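PDB 1FNN: CELL division control protein 6 from Pyrobaculum aerophilum, which binds ADP and magnesium as an AAA+ ATPase of the Cdc6/Cdc18 family and is probably involved in regulating DNA replication. Local coordinates for residues Phe76-Gly81 with Val130-Phe135; Thr48-Pro53 with His167-Leu172. All blocks are in the same frame, centred on the assembly; numbering follows the deposited sequence.

Overall arrangement
Both contacts belong to the nucleotide-binding AAA+ domain and reach the same five-stranded parallel sheet, their centres about 13 Å apart. Contact 1 pairs the outermost strand 75-80 with strand 127-132; contact 2 lies further across the sheet, where strand 46-50 runs into the P-loop beside the residues that follow strand 160-166. Along the chain, contact 1 is nested within the loop that contact 2 closes. The two meet where the ring of Phe135 meets that of His167. Both border the nucleotide site: the side chain of Asp132 lies about 4 Å from the bound magnesium ion, and that of Pro53 about 5 Å from ADP.

Contact 1. Residues Phe76-Gly81 with Val130-Phe135; sequences FVYING and VLDDAF
Tyr78 and Asp132 meet through a hydrogen bond in which the phenol OH donates to Asp132 OD2 at 2.6 Å. The carboxylate stands nearly upright to the ring, their planes 88° apart, and OD2 receives the proton on its anti side, somewhat out of the carboxylate plane. Thr58 OG1 hydrogen-bonds to the same oxygen, while Asp132 OD1 accepts the backbone N-H of Asp133 at 2.8 Å. Both carboxylate oxygens are thus held, which should restrict rotation of the group. The tyrosine gets there because its CG lies anti to the backbone N (chi1 176°), laying the ring along the strand, with Arg62 in a cation-pi contact.

Beneath these side chains runs regular parallel pairing of two strands in the AAA+ core sheet, where Asp132 closes a run of hydrophobic residues as the Walker B aspartate does; it is a known magnesium-site residue, though here its side chain stands about 4 Å from the ion, too far for direct ligation. Val130 N donates to Val77 O almost straight (174°), and Ile79 N donates to Val130 O at 2.8 Å. Ile79 O accepts Asp132 N. Past the strand end, Gly81 N reaches Asp132 O at 2.9 Å from above the carbonyl plane. Asn80 OD1 accepts a hydrogen bond from Phe82 N.

On the Tyr78 face of the sheet, Val130 spreads its methyls between two rings, CG2 lying 3.5 Å from Phe76 CE1 and CG1 4.0 Å from Tyr78 CD1. On the other face Ile79 and Leu131 lie side by side, Leu131 CD2 3.8 Å from Ile79 CB.

Contact 2. Residues Thr48-Pro53 with His167-Leu172; sequences TLLGRP and HNDAVL
Leu50 reaches from its strand to the segment Asn168-Val171, which runs into the short helix 170-173. Its CB points toward that segment, and CG sits anti to the carbonyl carbon (chi1 -60°), which carries both methyls to segment 167-172. There they part: CD1 meets the carboxylate of Asp169, 3.9 Å from OD1, whereas CD2 lies 3.4 Å from the backbone O of Asn168 and 3.6 Å from Val171 CG1. The leucine crosses Asp169 at about a right angle. The carboxylate's charge is met by Arg189 in a salt bridge.

Further back on the strand, Thr48 and Leu172 approach tip to tip, with Thr48 OG1 3.7 Å from Leu172 CD2. This hydroxyl is buried with no polar partner in the model.

Toward the other end, where the strand gives way to the loop, His167 lies against the backbone. Its CA-H points at Gly51 O over 3.3 Å in a nearly straight contact (164°), and the ring turns its edge to the same oxygen, CD2 being 3.4 Å away. Lys57 NZ also hydrogen-bonds to this carbonyl. The Pro53 and His167 side chains cross at about a right angle, Pro53 CG lying 3.5 Å from His167 NE2. The guanidinium of Arg52 forms a salt bridge with Asp239, and Pro53 touches ADP. Strand 46-50 leading into a glycine-rich loop and then helix 57-68 is the Walker A arrangement of P-loop NTPases, set beside the end of the neighbouring strand 160-166, where AAA+ proteins carry sensor 1, possibly here too.

Contact 1. Residues Phe76-Gly81 with Val130-Phe135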
loop_
_atom_site.group_PDB
_atom_site.type_symbol
_atom_site.label_atom_id
_atom_site.label_comp_id
_atom_site.label_asym_id
_atom_site.label_seq_id
_atom_site.Cartn_x
_atom_site.Cartn_y
_atom_site.Cartn_z
ATOM N N PHE A 76 24.846 3.029 -2.421
ATOM C CA PHE A 76 23.537 2.569 -1.968
ATOM C C PHE A 76 23.389 1.082 -2.292
ATOM O O PHE A 76 23.527 0.740 -3.467
ATOM C CB PHE A 76 22.485 3.319 -2.784
ATOM C CG PHE A 76 21.045 3.001 -2.493
ATOM C CD1 PHE A 76 20.549 2.976 -1.206
ATOM C CD2 PHE A 76 20.181 2.738 -3.536
ATOM C CE1 PHE A 76 19.205 2.688 -0.970
ATOM C CE2 PHE A 76 18.849 2.450 -3.310
ATOM C CZ PHE A 76 18.346 2.423 -2.020
ATOM N N VAL A 77 23.359 0.236 -1.296
ATOM C CA VAL A 77 23.325 -1.204 -1.442
ATOM C C VAL A 77 21.955 -1.723 -0.972
ATOM O O VAL A 77 21.651 -1.771 0.223
ATOM C CB VAL A 77 24.495 -1.859 -0.681
ATOM C CG1 VAL A 77 24.357 -3.378 -0.819
ATOM C CG2 VAL A 77 25.864 -1.436 -1.283
ATOM N N TYR A 78 21.070 -1.868 -1.944
ATOM C CA TYR A 78 19.671 -2.212 -1.609
ATOM C C TYR A 78 19.497 -3.718 -1.570
ATOM O O TYR A 78 19.697 -4.424 -2.572
ATOM C CB TYR A 78 18.769 -1.509 -2.615
ATOM C CG TYR A 78 17.309 -1.900 -2.380
ATOM C CD1 TYR A 78 16.533 -1.208 -1.458
ATOM C CD2 TYR A 78 16.764 -2.966 -3.089
ATOM C CE1 TYR A 78 15.218 -1.564 -1.245
ATOM C CE2 TYR A 78 15.439 -3.336 -2.884
ATOM C CZ TYR A 78 14.681 -2.623 -1.956
ATOM O OH TYR A 78 13.388 -2.976 -1.746
ATOM N N ILE A 79 19.049 -4.245 -0.423
ATOM C CA ILE A 79 18.874 -5.682 -0.269
ATOM C C ILE A 79 17.383 -5.995 -0.078
ATOM O O ILE A 79 16.828 -5.636 0.960
ATOM C CB ILE A 79 19.631 -6.315 0.884
ATOM C CG1 ILE A 79 21.147 -6.103 0.880
ATOM C CG2 ILE A 79 19.398 -7.852 0.923
ATOM C CD1 ILE A 79 21.793 -6.524 -0.446
ATOM N N ASN A 80 16.780 -6.651 -1.068
ATOM C CA ASN A 80 15.343 -6.996 -0.881
ATOM C C ASN A 80 15.285 -8.303 -0.117
ATOM O O ASN A 80 15.530 -9.375 -0.699
ATOM C CB ASN A 80 14.680 -7.095 -2.248
ATOM C CG ASN A 80 13.259 -7.618 -2.228
ATOM O OD1 ASN A 80 12.740 -8.028 -1.189
ATOM N ND2 ASN A 80 12.645 -7.590 -3.406
ATOM N N GLY A 81 14.873 -8.275 1.148
ATOM C CA GLY A 81 14.841 -9.443 2.006
ATOM C C GLY A 81 13.820 -10.491 1.555
ATOM O O GLY A 81 13.854 -11.638 2.009
ATOM N N VAL A 130 20.513 -0.989 2.880
ATOM C CA VAL A 130 19.098 -1.080 3.204
ATOM C C VAL A 130 18.745 -2.571 3.239
ATOM O O VAL A 130 18.913 -3.270 2.228
ATOM C CB VAL A 130 18.225 -0.358 2.146
ATOM C CG1 VAL A 130 16.757 -0.598 2.476
ATOM C CG2 VAL A 130 18.538 1.150 2.117
ATOM N N LEU A 131 18.202 -3.021 4.367
ATOM C CA LEU A 131 17.632 -4.381 4.363
ATOM C C LEU A 131 16.119 -4.286 4.331
ATOM O O LEU A 131 15.490 -4.161 5.398
ATOM C CB LEU A 131 18.134 -5.123 5.615
ATOM C CG LEU A 131 19.658 -5.177 5.756
ATOM C CD1 LEU A 131 20.054 -5.875 7.063
ATOM C CD2 LEU A 131 20.321 -5.882 4.567
ATOM N N ASP A 132 15.543 -4.251 3.128
ATOM C CA ASP A 132 14.115 -4.081 2.949
ATOM C C ASP A 132 13.390 -5.395 3.247
ATOM O O ASP A 132 13.992 -6.467 3.185
ATOM C CB ASP A 132 13.758 -3.643 1.513
ATOM C CG ASP A 132 12.525 -2.773 1.479
ATOM O OD1 ASP A 132 11.747 -2.767 2.474
ATOM O OD2 ASP A 132 12.301 -2.079 0.466
ATOM N N ASP A 133 12.166 -5.293 3.715
ATOM C CA ASP A 133 11.390 -6.447 4.171
ATOM C C ASP A 133 12.233 -7.435 4.950
ATOM O O ASP A 133 12.243 -8.631 4.660
ATOM C CB ASP A 133 10.716 -7.194 3.011
ATOM C CG ASP A 133 9.811 -6.199 2.287
ATOM O OD1 ASP A 133 9.173 -5.384 2.992
ATOM O OD2 ASP A 133 9.801 -6.300 1.049
ATOM N N ALA A 134 12.856 -6.915 5.992
ATOM C CA ALA A 134 13.772 -7.637 6.844
ATOM C C ALA A 134 13.164 -8.632 7.804
ATOM O O ALA A 134 13.910 -9.493 8.293
ATOM C CB ALA A 134 14.624 -6.606 7.600
ATOM N N PHE A 135 11.862 -8.689 7.943
ATOM C CA PHE A 135 11.146 -9.731 8.667
ATOM C C PHE A 135 11.387 -11.089 8.023
ATOM O O PHE A 135 11.384 -12.117 8.712
ATOM C CB PHE A 135 9.629 -9.486 8.751
ATOM C CG PHE A 135 8.964 -9.123 7.463
ATOM C CD1 PHE A 135 8.426 -10.086 6.630
ATOM C CD2 PHE A 135 8.866 -7.800 7.069
ATOM C CE1 PHE A 135 7.813 -9.744 5.441
ATOM C CE2 PHE A 135 8.259 -7.436 5.887
ATOM C CZ PHE A 135 7.728 -8.420 5.067
#

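Contact 2. Residues Thr48-Pro53 with His167-Leu172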
loop_
_atom_site.group_PDB
_atom_site.type_symbol
_atom_site.label_atom_id
_atom_site.label_comp_id
_atom_site.label_asym_id
_atom_site.label_seq_id
_atom_site.Cartn_x
_atom_site.Cartn_y
_atom_site.Cartn_z
ATOM N N THR A 48 14.819 2.263 11.506
ATOM C CA THR A 48 13.919 1.152 11.236
ATOM C C THR A 48 12.628 1.755 10.715
ATOM O O THR A 48 12.200 2.728 11.346
ATOM C CB THR A 48 13.613 0.321 12.500
ATOM O OG1 THR A 48 14.823 -0.233 12.998
ATOM C CG2 THR A 48 12.665 -0.823 12.192
ATOM N N LEU A 49 12.178 1.332 9.549
ATOM C CA LEU A 49 10.949 1.846 8.960
ATOM C C LEU A 49 9.837 0.805 9.191
ATOM O O LEU A 49 10.064 -0.370 8.852
ATOM C CB LEU A 49 11.116 2.071 7.447
ATOM C CG LEU A 49 12.347 2.878 6.977
ATOM C CD1 LEU A 49 12.205 3.157 5.478
ATOM C CD2 LEU A 49 12.576 4.183 7.736
ATOM N N LEU A 50 8.719 1.197 9.803
ATOM C CA LEU A 50 7.688 0.182 10.125
ATOM C C LEU A 50 6.343 0.644 9.603
ATOM O O LEU A 50 5.921 1.793 9.740
ATOM C CB LEU A 50 7.566 -0.025 11.650
ATOM C CG LEU A 50 8.809 -0.489 12.394
ATOM C CD1 LEU A 50 8.556 -0.566 13.916
ATOM C CD2 LEU A 50 9.250 -1.871 11.893
ATOM N N GLY A 51 5.616 -0.314 9.011
ATOM C CA GLY A 51 4.306 0.010 8.457
ATOM C C GLY A 51 3.817 -1.186 7.657
ATOM O O GLY A 51 4.663 -1.956 7.167
ATOM N N ARG A 52 2.491 -1.251 7.480
ATOM C CA ARG A 52 1.966 -2.407 6.719
ATOM C C ARG A 52 2.359 -2.271 5.238
ATOM O O ARG A 52 2.812 -1.225 4.769
ATOM C CB ARG A 52 0.440 -2.469 6.846
ATOM C CG ARG A 52 -0.315 -1.269 6.301
ATOM C CD ARG A 52 -1.498 -1.659 5.422
ATOM N NE ARG A 52 -1.178 -2.756 4.492
ATOM C CZ ARG A 52 -2.067 -3.394 3.757
ATOM N NH1 ARG A 52 -3.337 -2.999 3.886
ATOM N NH2 ARG A 52 -1.777 -4.379 2.920
ATOM N N PRO A 53 2.011 -3.278 4.452
ATOM C CA PRO A 53 2.294 -3.262 3.016
ATOM C C PRO A 53 1.597 -2.104 2.343
ATOM O O PRO A 53 0.469 -1.695 2.650
ATOM C CB PRO A 53 1.829 -4.617 2.503
ATOM C CG PRO A 53 1.860 -5.497 3.713
ATOM C CD PRO A 53 1.469 -4.600 4.865
ATOM N N HIS A 167 7.151 -4.683 9.115
ATOM C CA HIS A 167 5.735 -4.390 9.153
ATOM C C HIS A 167 5.288 -3.787 10.480
ATOM O O HIS A 167 4.426 -2.914 10.473
ATOM C CB HIS A 167 4.881 -5.659 8.946
ATOM C CG HIS A 167 4.895 -6.053 7.495
ATOM N ND1 HIS A 167 4.805 -7.359 7.073
ATOM C CD2 HIS A 167 4.991 -5.287 6.373
ATOM C CE1 HIS A 167 4.842 -7.395 5.759
ATOM N NE2 HIS A 167 4.955 -6.156 5.311
ATOM N N ASN A 168 5.911 -4.241 11.552
ATOM C CA ASN A 168 5.559 -3.807 12.890
ATOM C C ASN A 168 6.764 -4.009 13.796
ATOM O O ASN A 168 7.787 -4.526 13.320
ATOM C CB ASN A 168 4.344 -4.578 13.446
ATOM C CG ASN A 168 4.443 -6.069 13.200
ATOM O OD1 ASN A 168 3.513 -6.647 12.616
ATOM N ND2 ASN A 168 5.520 -6.716 13.611
ATOM N N ASP A 169 6.577 -3.810 15.091
ATOM C CA ASP A 169 7.654 -3.925 16.063
ATOM C C ASP A 169 8.211 -5.312 16.241
ATOM O O ASP A 169 9.315 -5.507 16.778
ATOM C CB ASP A 169 7.173 -3.313 17.394
ATOM C CG ASP A 169 7.006 -1.816 17.324
ATOM O OD1 ASP A 169 7.936 -1.076 17.703
ATOM O OD2 ASP A 169 5.970 -1.273 16.903
ATOM N N ALA A 170 7.597 -6.368 15.740
ATOM C CA ALA A 170 8.141 -7.720 15.858
ATOM C C ALA A 170 9.489 -7.863 15.171
ATOM O O ALA A 170 10.345 -8.641 15.625
ATOM C CB ALA A 170 7.164 -8.738 15.309
ATOM N N VAL A 171 9.753 -7.063 14.125
ATOM C CA VAL A 171 11.076 -7.165 13.486
ATOM C C VAL A 171 12.149 -6.785 14.500
ATOM O O VAL A 171 13.240 -7.371 14.499
ATOM C CB VAL A 171 11.120 -6.387 12.160
ATOM C CG1 VAL A 171 11.174 -4.879 12.380
ATOM C CG2 VAL A 171 12.309 -6.873 11.329
ATOM N N LEU A 172 11.905 -5.820 15.377
ATOM C CA LEU A 172 12.817 -5.455 16.444
ATOM C C LEU A 172 12.701 -6.310 17.706
ATOM O O LEU A 172 13.695 -6.708 18.331
ATOM C CB LEU A 172 12.517 -3.995 16.847
ATOM C CG LEU A 172 12.853 -2.930 15.801
ATOM C CD1 LEU A 172 12.583 -1.537 16.343
ATOM C CD2 LEU A 172 14.302 -3.076 15.356
#